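PDB 1JMT: splicing factor U2AF 35 KDA subunit from Homo sapiens, which pairs with the large U2AF subunit to select 3' splice sites in pre-mRNA and recruits U2 snRNP to the branch point. Local coordinates for residues Glu49-Val54 with Val85-Asn90. The protein carries 1 engineered substitution. Sequence-based numbering, arbitrary orientation.
Sequences EKYGEV and VIDLNN
The ring of Tyr-51 has the carboxylate of Asp-87 at its edge, with CG of Asp-87 lying in the ring plane. The two planes are turned 61° against each other. The isobutyl group of Leu-88 approaches the same end of the ring obliquely. The contact belongs to the RRM fold of U2AF35, an antiparallel sheet with two helices packed on one side. It joins residues 49-54, on helix 22-51, to residues 85-90, on helix 78-88. The tyrosine does the reaching: the nearest CA atoms, those of Tyr-51 and Asp-87, are 9.0 Å apart. CG of Tyr-51 stands anti to its carbonyl carbon (chi1 -56°), and the ring reaches across to helix 78-88. The hydroxyl then donates a very short hydrogen bond, with OH of Tyr-51 2.5 Å from OD2 of Asp-87. With CG anti to the backbone N (chi1 -173°), Asp-87 brings its carboxylate to the ring's CE2 edge. Its OD2 also lies 3.2 Å from CE2 of Tyr-51. A second bond ties the same hydroxyl to Arg-91, a little further along the chain. This guanidinium would probably favour the charged form of the nearby carboxylate. OD2 of Asp-87 also binds a hexane-1,6-diol, probably from the crystallisation liquor. Leu-88 is buried and links this helix contact to the sheet, touching Ile-4, Leu-6, Ile-98 and Ala-100. It also packs on an aromatic side chain of the bound peptide. CE1 of Tyr-51 completes the apolar part of the contact, 3.6 Å from CD2 of Leu-88 and 3.9 Å from its CD1.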
loop_
_atom_site.group_PDB
_atom_site.type_symbol
_atom_site.label_atom_id
_atom_site.label_comp_id
_atom_site.label_asym_id
_atom_site.label_seq_id
_atom_site.Cartn_x
_atom_site.Cartn_y
_atom_site.Cartn_z
ATOM N N GLU A 49 -12.598 -0.959 6.283
ATOM C CA GLU A 49 -13.550 -2.033 6.030
ATOM C C GLU A 49 -13.171 -3.353 6.701
ATOM O O GLU A 49 -14.004 -3.989 7.348
ATOM C CB GLU A 49 -13.696 -2.244 4.517
ATOM C CG GLU A 49 -15.128 -2.192 4.002
ATOM C CD GLU A 49 -15.958 -3.385 4.445
ATOM O OE1 GLU A 49 -15.621 -4.522 4.047
ATOM O OE2 GLU A 49 -16.945 -3.185 5.187
ATOM N N LYS A 50 -11.915 -3.762 6.576
ATOM C CA LYS A 50 -11.511 -5.034 7.153
ATOM C C LYS A 50 -10.647 -5.046 8.407
ATOM O O LYS A 50 -10.668 -6.025 9.145
ATOM C CB LYS A 50 -10.840 -5.891 6.075
ATOM C CG LYS A 50 -11.789 -6.281 4.944
ATOM C CD LYS A 50 -11.180 -7.328 4.026
ATOM C CE LYS A 50 -12.081 -7.633 2.835
ATOM N NZ LYS A 50 -13.380 -8.231 3.263
ATOM N N TYR A 51 -9.900 -3.982 8.675
ATOM C CA TYR A 51 -9.033 -4.000 9.847
ATOM C C TYR A 51 -9.407 -3.106 11.016
ATOM O O TYR A 51 -9.032 -3.390 12.151
ATOM C CB TYR A 51 -7.597 -3.706 9.428
ATOM C CG TYR A 51 -7.088 -4.666 8.380
ATOM C CD1 TYR A 51 -6.648 -4.201 7.142
ATOM C CD2 TYR A 51 -7.083 -6.042 8.610
ATOM C CE1 TYR A 51 -6.223 -5.079 6.158
ATOM C CE2 TYR A 51 -6.654 -6.933 7.627
ATOM C CZ TYR A 51 -6.229 -6.445 6.405
ATOM O OH TYR A 51 -5.820 -7.317 5.421
ATOM N N GLY A 52 -10.127 -2.022 10.761
ATOM C CA GLY A 52 -10.497 -1.160 11.866
ATOM C C GLY A 52 -10.433 0.323 11.595
ATOM O O GLY A 52 -10.050 0.770 10.510
ATOM N N GLU A 53 -10.807 1.090 12.610
ATOM C CA GLU A 53 -10.838 2.540 12.529
ATOM C C GLU A 53 -9.470 3.177 12.326
ATOM O O GLU A 53 -8.529 2.936 13.083
ATOM C CB GLU A 53 -11.505 3.102 13.791
ATOM C CG GLU A 53 -11.606 4.613 13.843
ATOM C CD GLU A 53 -12.626 5.085 14.866
ATOM O OE1 GLU A 53 -12.561 6.268 15.268
ATOM O OE2 GLU A 53 -13.498 4.276 15.258
ATOM N N VAL A 54 -9.367 3.997 11.286
ATOM C CA VAL A 54 -8.117 4.676 10.991
ATOM C C VAL A 54 -8.103 6.087 11.580
ATOM O O VAL A 54 -9.009 6.885 11.352
ATOM C CB VAL A 54 -7.878 4.765 9.476
ATOM C CG1 VAL A 54 -6.645 5.609 9.197
ATOM C CG2 VAL A 54 -7.704 3.361 8.894
ATOM N N VAL A 85 -1.274 -6.162 10.283
ATOM C CA VAL A 85 0.051 -6.561 9.826
ATOM C C VAL A 85 0.103 -8.039 9.451
ATOM O O VAL A 85 0.573 -8.395 8.369
ATOM C CB VAL A 85 1.113 -6.260 10.902
ATOM C CG1 VAL A 85 2.467 -6.818 10.480
ATOM C CG2 VAL A 85 1.213 -4.754 11.108
ATOM N N ILE A 86 -0.392 -8.890 10.342
ATOM C CA ILE A 86 -0.399 -10.327 10.108
ATOM C C ILE A 86 -1.203 -10.700 8.861
ATOM O O ILE A 86 -0.707 -11.408 7.980
ATOM C CB ILE A 86 -0.982 -11.079 11.326
ATOM C CG1 ILE A 86 -0.126 -10.799 12.563
ATOM C CG2 ILE A 86 -1.023 -12.578 11.047
ATOM C CD1 ILE A 86 -0.792 -11.195 13.864
ATOM N N ASP A 87 -2.440 -10.220 8.777
ATOM C CA ASP A 87 -3.264 -10.542 7.620
ATOM C C ASP A 87 -2.717 -9.942 6.326
ATOM O O ASP A 87 -2.693 -10.609 5.288
ATOM C CB ASP A 87 -4.710 -10.072 7.832
ATOM C CG ASP A 87 -5.638 -10.543 6.724
ATOM O OD1 ASP A 87 -5.743 -11.774 6.524
ATOM O OD2 ASP A 87 -6.257 -9.695 6.046
ATOM N N LEU A 88 -2.274 -8.689 6.386
ATOM C CA LEU A 88 -1.748 -8.017 5.197
ATOM C C LEU A 88 -0.520 -8.708 4.631
ATOM O O LEU A 88 -0.284 -8.685 3.420
ATOM C CB LEU A 88 -1.426 -6.552 5.509
ATOM C CG LEU A 88 -2.667 -5.658 5.604
ATOM C CD1 LEU A 88 -2.341 -4.376 6.348
ATOM C CD2 LEU A 88 -3.179 -5.363 4.204
ATOM N N ASN A 89 0.276 -9.317 5.502
ATOM C CA ASN A 89 1.454 -10.009 5.029
ATOM C C ASN A 89 1.090 -11.305 4.301
ATOM O O ASN A 89 1.952 -11.948 3.703
ATOM C CB ASN A 89 2.430 -10.269 6.180
ATOM C CG ASN A 89 3.367 -9.096 6.407
ATOM O OD1 ASN A 89 3.939 -8.569 5.457
ATOM N ND2 ASN A 89 3.531 -8.687 7.658
ATOM N N ASN A 90 -0.191 -11.672 4.357
ATOM C CA ASN A 90 -0.706 -12.851 3.663
ATOM C C ASN A 90 -1.545 -12.435 2.448
ATOM O O ASN A 90 -2.346 -13.226 1.944
ATOM C CB ASN A 90 -1.584 -13.702 4.591
ATOM C CG ASN A 90 -0.789 -14.374 5.691
ATOM O OD1 ASN A 90 0.320 -14.844 5.460
ATOM N ND2 ASN A 90 -1.358 -14.436 6.890
#